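PDB 5GY3: glucanase from Klebsiella pneumoniae, which probably hydrolyses internal beta-1,4-glucosidic bonds in cellulose, lichenin and cereal beta-glucans, as an endoglucanase of glycoside hydrolase family 8. Local coordinates for residues I92-L97 and L225-P230; P156-F161 and T168-L173. All blocks are in the same frame, centred on the assembly; numbering follows the deposited sequence.

Interaction 1 (I92-L97 and L225-P230); sequences IAWALL and LSWADP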
loop_
_atom_site.group_PDB
_atom_site.type_symbol
_atom_site.label_atom_id
_atom_site.label_comp_id
_atom_site.label_asym_id
_atom_site.label_seq_id
_atom_site.Cartn_x
_atom_site.Cartn_y
_atom_site.Cartn_z
ATOM N N ILE A 92 2.732 -8.377 -2.186
ATOM C CA ILE A 92 3.207 -9.760 -2.158
ATOM C C ILE A 92 4.087 -10.045 -3.369
ATOM O O ILE A 92 5.182 -10.604 -3.242
ATOM C CB ILE A 92 2.013 -10.733 -2.080
ATOM C CG1 ILE A 92 1.314 -10.623 -0.713
ATOM C CG2 ILE A 92 2.471 -12.168 -2.364
ATOM C CD1 ILE A 92 -0.139 -11.200 -0.671
ATOM N N ALA A 93 3.618 -9.672 -4.567
ATOM C CA ALA A 93 4.404 -9.937 -5.769
ATOM C C ALA A 93 5.710 -9.159 -5.750
ATOM O O ALA A 93 6.739 -9.637 -6.244
ATOM C CB ALA A 93 3.597 -9.591 -7.024
ATOM N N TRP A 94 5.671 -7.937 -5.225
ATOM C CA TRP A 94 6.870 -7.107 -5.138
ATOM C C TRP A 94 7.867 -7.702 -4.155
ATOM O O TRP A 94 9.068 -7.781 -4.446
ATOM C CB TRP A 94 6.460 -5.692 -4.714
ATOM C CG TRP A 94 7.540 -4.675 -4.759
ATOM C CD1 TRP A 94 8.685 -4.699 -5.515
ATOM C CD2 TRP A 94 7.567 -3.453 -4.025
ATOM N NE1 TRP A 94 9.421 -3.558 -5.290
ATOM C CE2 TRP A 94 8.753 -2.777 -4.381
ATOM C CE3 TRP A 94 6.698 -2.858 -3.101
ATOM C CZ2 TRP A 94 9.101 -1.545 -3.830
ATOM C CZ3 TRP A 94 7.040 -1.621 -2.569
ATOM C CH2 TRP A 94 8.225 -0.977 -2.943
ATOM N N ALA A 95 7.382 -8.147 -2.991
ATOM C CA ALA A 95 8.263 -8.789 -2.022
ATOM C C ALA A 95 8.934 -10.030 -2.612
ATOM O O ALA A 95 10.126 -10.274 -2.369
ATOM C CB ALA A 95 7.472 -9.143 -0.763
ATOM N N LEU A 96 8.185 -10.821 -3.388
ATOM C CA LEU A 96 8.752 -12.013 -4.022
ATOM C C LEU A 96 9.841 -11.650 -5.019
ATOM O O LEU A 96 10.888 -12.308 -5.074
ATOM C CB LEU A 96 7.648 -12.817 -4.713
ATOM C CG LEU A 96 6.790 -13.607 -3.719
ATOM C CD1 LEU A 96 5.429 -13.991 -4.307
ATOM C CD2 LEU A 96 7.560 -14.849 -3.237
ATOM N N LEU A 97 9.613 -10.613 -5.827
ATOM C CA LEU A 97 10.654 -10.148 -6.738
ATOM C C LEU A 97 11.914 -9.758 -5.969
ATOM O O LEU A 97 13.036 -10.136 -6.339
ATOM C CB LEU A 97 10.114 -8.979 -7.557
ATOM C CG LEU A 97 10.678 -8.755 -8.944
ATOM C CD1 LEU A 97 10.551 -10.066 -9.719
ATOM C CD2 LEU A 97 9.876 -7.649 -9.614
ATOM N N LEU A 225 5.184 7.689 -3.337
ATOM C CA LEU A 225 5.797 8.679 -4.220
ATOM C C LEU A 225 7.257 8.913 -3.858
ATOM O O LEU A 225 8.132 8.946 -4.732
ATOM C CB LEU A 225 5.034 10.003 -4.144
ATOM C CG LEU A 225 3.667 10.086 -4.821
ATOM C CD1 LEU A 225 3.007 11.425 -4.475
ATOM C CD2 LEU A 225 3.790 9.909 -6.338
ATOM N N SER A 226 7.526 9.143 -2.575
ATOM C CA SER A 226 8.898 9.374 -2.153
ATOM C C SER A 226 9.753 8.121 -2.327
ATOM O O SER A 226 10.948 8.223 -2.624
ATOM C CB SER A 226 8.916 9.846 -0.703
ATOM O OG SER A 226 10.247 10.140 -0.339
ATOM N N TRP A 227 9.157 6.939 -2.155
ATOM C CA TRP A 227 9.883 5.687 -2.366
ATOM C C TRP A 227 10.357 5.578 -3.812
ATOM O O TRP A 227 11.509 5.205 -4.083
ATOM C CB TRP A 227 8.954 4.525 -2.000
ATOM C CG TRP A 227 9.584 3.218 -1.665
ATOM C CD1 TRP A 227 10.770 2.708 -2.136
ATOM C CD2 TRP A 227 9.055 2.240 -0.762
ATOM N NE1 TRP A 227 11.000 1.467 -1.576
ATOM C CE2 TRP A 227 9.963 1.160 -0.732
ATOM C CE3 TRP A 227 7.896 2.173 0.026
ATOM C CZ2 TRP A 227 9.749 0.029 0.054
ATOM C CZ3 TRP A 227 7.691 1.049 0.806
ATOM C CH2 TRP A 227 8.608 -0.006 0.814
ATOM N N ALA A 228 9.481 5.919 -4.755
ATOM C CA ALA A 228 9.831 5.829 -6.168
ATOM C C ALA A 228 10.683 7.008 -6.627
ATOM O O ALA A 228 11.629 6.818 -7.402
ATOM C CB ALA A 228 8.559 5.731 -7.007
ATOM N N ASP A 229 10.371 8.235 -6.166
ATOM C CA ASP A 229 11.059 9.430 -6.654
ATOM C C ASP A 229 10.816 10.613 -5.727
ATOM O O ASP A 229 9.797 11.310 -5.850
ATOM C CB ASP A 229 10.622 9.781 -8.086
ATOM C CG ASP A 229 11.306 11.049 -8.626
ATOM O OD1 ASP A 229 12.287 11.533 -8.014
ATOM O OD2 ASP A 229 10.881 11.552 -9.689
ATOM N N PRO A 230 11.747 10.887 -4.806
ATOM C CA PRO A 230 11.566 12.016 -3.884
ATOM C C PRO A 230 11.521 13.358 -4.574
ATOM O O PRO A 230 11.104 14.341 -3.940
ATOM C CB PRO A 230 12.785 11.913 -2.955
ATOM C CG PRO A 230 13.244 10.518 -3.082
ATOM C CD PRO A 230 12.952 10.104 -4.483
#
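Trp94 and Trp227 reach toward each other from opposite directions, and the far end of the Trp94 indole settles over one face of the Trp227 indole, above the CE2-CZ2 bond. They alone bridge the two segments: the nearest CA pair, Trp94 CA and Ala228 CA, is 13.3 Å apart. On both residues CG lies anti to the backbone N (chi1 -172° in Trp94, -159° in Trp227), which extends each indole away from its own helix toward the other. Trp94 leads with CH2, which stands 3.5 Å from Trp227 CZ2 and equally close to Trp227 CE2. The six-membered rings meet obliquely, planes at 53°, centroids 4.9 Å apart. Helix 86-103 thus meets the C-terminal part of helix 220-228 in the core of the catalytic domain. Pro156, Ala157 and Ala160 of helix 155-164 and Leu37 of helix 29-41 also pack on Trp94. The Trp94 side chain lies about 9 Å from that of Asp87, the predicted nucleophile on the same helix. Trp227 NE1 is hydrogen-bonded to Asp308 OD2, which ties that indole to the C-terminal end of the chain and helps fix its rotation. Across the pair itself no hydrogen bond forms, so cohesion here rests on dispersion and burial of aromatic carbon.

Interaction 2 (P156-F161 and T168-L173); sequences PAWRAF and TAWRTL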
loop_
_atom_site.group_PDB
_atom_site.type_symbol
_atom_site.label_atom_id
_atom_site.label_comp_id
_atom_site.label_asym_id
_atom_site.label_seq_id
_atom_site.Cartn_x
_atom_site.Cartn_y
_atom_site.Cartn_z
ATOM N N PRO A 156 6.563 2.346 -6.665
ATOM C CA PRO A 156 7.867 1.658 -6.678
ATOM C C PRO A 156 7.757 0.178 -7.025
ATOM O O PRO A 156 8.686 -0.384 -7.630
ATOM C CB PRO A 156 8.397 1.882 -5.253
ATOM C CG PRO A 156 7.154 2.070 -4.420
ATOM C CD PRO A 156 6.224 2.846 -5.316
ATOM N N ALA A 157 6.649 -0.467 -6.659
ATOM C CA ALA A 157 6.419 -1.841 -7.081
ATOM C C ALA A 157 6.235 -1.925 -8.589
ATOM O O ALA A 157 6.797 -2.811 -9.242
ATOM C CB ALA A 157 5.206 -2.411 -6.362
ATOM N N TRP A 158 5.432 -1.018 -9.161
ATOM C CA TRP A 158 5.186 -1.055 -10.600
ATOM C C TRP A 158 6.481 -0.877 -11.386
ATOM O O TRP A 158 6.678 -1.514 -12.429
ATOM C CB TRP A 158 4.181 0.023 -10.987
ATOM C CG TRP A 158 2.817 -0.187 -10.399
ATOM C CD1 TRP A 158 2.404 -1.228 -9.616
ATOM C CD2 TRP A 158 1.684 0.677 -10.550
ATOM N NE1 TRP A 158 1.080 -1.070 -9.280
ATOM C CE2 TRP A 158 0.618 0.096 -9.837
ATOM C CE3 TRP A 158 1.471 1.886 -11.230
ATOM C CZ2 TRP A 158 -0.653 0.676 -9.785
ATOM C CZ3 TRP A 158 0.212 2.471 -11.173
ATOM C CH2 TRP A 158 -0.834 1.864 -10.458
ATOM N N ARG A 159 7.371 -0.003 -10.909
ATOM C CA ARG A 159 8.647 0.181 -11.595
ATOM C C ARG A 159 9.468 -1.103 -11.535
ATOM O O ARG A 159 10.057 -1.518 -12.539
ATOM C CB ARG A 159 9.413 1.363 -10.981
ATOM C CG ARG A 159 10.776 1.640 -11.615
ATOM C CD ARG A 159 11.827 1.973 -10.577
ATOM N NE ARG A 159 11.543 1.279 -9.291
ATOM C CZ ARG A 159 12.191 0.213 -8.852
ATOM N NH1 ARG A 159 13.165 -0.282 -9.586
ATOM N NH2 ARG A 159 11.864 -0.316 -7.692
ATOM N N ALA A 160 9.482 -1.768 -10.374
ATOM C CA ALA A 160 10.183 -3.041 -10.252
ATOM C C ALA A 160 9.592 -4.090 -11.181
ATOM O O ALA A 160 10.334 -4.842 -11.827
ATOM C CB ALA A 160 10.136 -3.538 -8.804
ATOM N N PHE A 161 8.259 -4.166 -11.256
ATOM C CA PHE A 161 7.631 -5.114 -12.176
ATOM C C PHE A 161 8.106 -4.876 -13.605
ATOM O O PHE A 161 8.464 -5.820 -14.326
ATOM C CB PHE A 161 6.106 -4.989 -12.125
ATOM C CG PHE A 161 5.482 -5.302 -10.782
ATOM C CD1 PHE A 161 6.164 -6.019 -9.815
ATOM C CD2 PHE A 161 4.187 -4.870 -10.510
ATOM C CE1 PHE A 161 5.569 -6.314 -8.579
ATOM C CE2 PHE A 161 3.579 -5.160 -9.290
ATOM C CZ PHE A 161 4.281 -5.876 -8.315
ATOM N N THR A 168 6.225 -2.692 -21.112
ATOM C CA THR A 168 5.387 -1.643 -21.685
ATOM C C THR A 168 4.088 -1.466 -20.902
ATOM O O THR A 168 3.675 -0.331 -20.619
ATOM C CB THR A 168 5.091 -1.951 -23.151
ATOM O OG1 THR A 168 6.330 -2.200 -23.831
ATOM C CG2 THR A 168 4.375 -0.766 -23.796
ATOM N N ALA A 169 3.427 -2.573 -20.541
ATOM C CA ALA A 169 2.144 -2.450 -19.841
ATOM C C ALA A 169 2.319 -1.832 -18.455
ATOM O O ALA A 169 1.495 -1.009 -18.018
ATOM C CB ALA A 169 1.465 -3.821 -19.733
ATOM N N TRP A 170 3.368 -2.231 -17.731
ATOM C CA TRP A 170 3.573 -1.672 -16.394
ATOM C C TRP A 170 4.008 -0.217 -16.474
ATOM O O TRP A 170 3.612 0.606 -15.636
ATOM C CB TRP A 170 4.599 -2.501 -15.611
ATOM C CG TRP A 170 4.016 -3.773 -15.069
ATOM C CD1 TRP A 170 4.311 -5.058 -15.473
ATOM C CD2 TRP A 170 3.004 -3.891 -14.066
ATOM N NE1 TRP A 170 3.543 -5.964 -14.762
ATOM C CE2 TRP A 170 2.740 -5.274 -13.891
ATOM C CE3 TRP A 170 2.299 -2.963 -13.288
ATOM C CZ2 TRP A 170 1.799 -5.745 -12.973
ATOM C CZ3 TRP A 170 1.366 -3.443 -12.361
ATOM C CH2 TRP A 170 1.118 -4.816 -12.227
ATOM N N ARG A 171 4.818 0.120 -17.478
ATOM C CA ARG A 171 5.221 1.510 -17.652
ATOM C C ARG A 171 4.025 2.389 -18.000
ATOM O O ARG A 171 3.897 3.510 -17.489
ATOM C CB ARG A 171 6.299 1.615 -18.730
ATOM C CG ARG A 171 7.676 1.247 -18.238
ATOM C CD ARG A 171 8.737 1.894 -19.112
ATOM N NE ARG A 171 10.080 1.512 -18.703
ATOM C CZ ARG A 171 11.169 1.775 -19.415
ATOM N NH1 ARG A 171 11.073 2.424 -20.571
ATOM N NH2 ARG A 171 12.354 1.381 -18.977
ATOM N N THR A 172 3.133 1.894 -18.860
ATOM C CA THR A 172 1.923 2.648 -19.175
ATOM C C THR A 172 1.052 2.828 -17.940
ATOM O O THR A 172 0.502 3.913 -17.712
ATOM C CB THR A 172 1.150 1.943 -20.287
ATOM O OG1 THR A 172 1.873 2.077 -21.519
ATOM C CG2 THR A 172 -0.262 2.539 -20.444
ATOM N N LEU A 173 0.904 1.773 -17.136
ATOM C CA LEU A 173 0.111 1.893 -15.913
ATOM C C LEU A 173 0.713 2.937 -14.985
ATOM O O LEU A 173 -0.006 3.759 -14.396
ATOM C CB LEU A 173 0.008 0.533 -15.205
ATOM C CG LEU A 173 -1.065 0.453 -14.107
ATOM C CD1 LEU A 173 -2.484 0.418 -14.717
ATOM C CD2 LEU A 173 -0.838 -0.724 -13.162
HETATM O O HOH W 1 6.403 1.199 -14.240
#
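Segments 156-161 and 168-173 run nearly antiparallel, at 158° between their directions, with axes 8.7 Å apart at closest approach and Trp158 and Trp170 as the nearest CA pair. Trp170 is central to the packing and touches both Phe161 and Trp158. Phe161 lies over one face of the Trp170 indole: Phe161 CB sits squarely above the five-membered ring of Trp170, 3.6 Å from its centroid in a CH-pi contact, while the phenyl ring directs its edge at the six-membered ring. In that edge-to-face pair Phe161 CD2 comes within 3.5 Å of Trp170 CH2, and the planes stand at 61°. Trp170 CG is anti to its carbonyl carbon (chi1 -78°), a setting that swings the indole across to helix 155-164.

Trp158 completes the aromatic cluster. Trp170 CZ3 lies over a face of the Trp158 indole, 3.7 Å from Trp158 CD1, the two side chains crossing at about a right angle. The cluster closes a helical hairpin, helices 155-164 and 167-183 being joined by a very short turn; the hairpin belongs to the (alpha/alpha)6 barrel of family 8, and the Trp158 side chain is about 8 Å from that of the predicted nucleophile, Asp87. Further along the same face of Trp158, Leu173 CD2 lies 3.5 Å from the centroid of the Trp158 six-membered ring, almost on the ring normal, as a CH-pi contact. Met133 of strand 130-133 touches both Trp158 and Leu173, and Thr116 of helix 106-123 packs against Phe161 and Trp170. Next to this apolar core, a water donates weakly to the carbonyl oxygens of Trp158 and Trp170, 3.3 Å from Trp158 O and 3.2 Å from Trp170 O, spanning the helices at their point of nearest backbone approach.

Overall arrangement
Interactions 1 and 2 lie on the same side of the chain's centre, about 10 Å apart between centres, and meet mainly through Trp94, with Leu97 also on Ala160. Helix 155-164 is shared: one side touches Trp94, another pairs with helix 167-183. Along the chain the local hairpin 156-161/168-173 is nested within the long loop closed by 92-97 and 225-230. Pro156 also touches Trp227 and Ala228 of helix 220-228, bringing three sequence-distant regions together. The result is two neighbouring apolar contacts, each containing a tryptophan pair, linked through helix 155-164 within the family 8 domain, close to the predicted nucleophile Asp87.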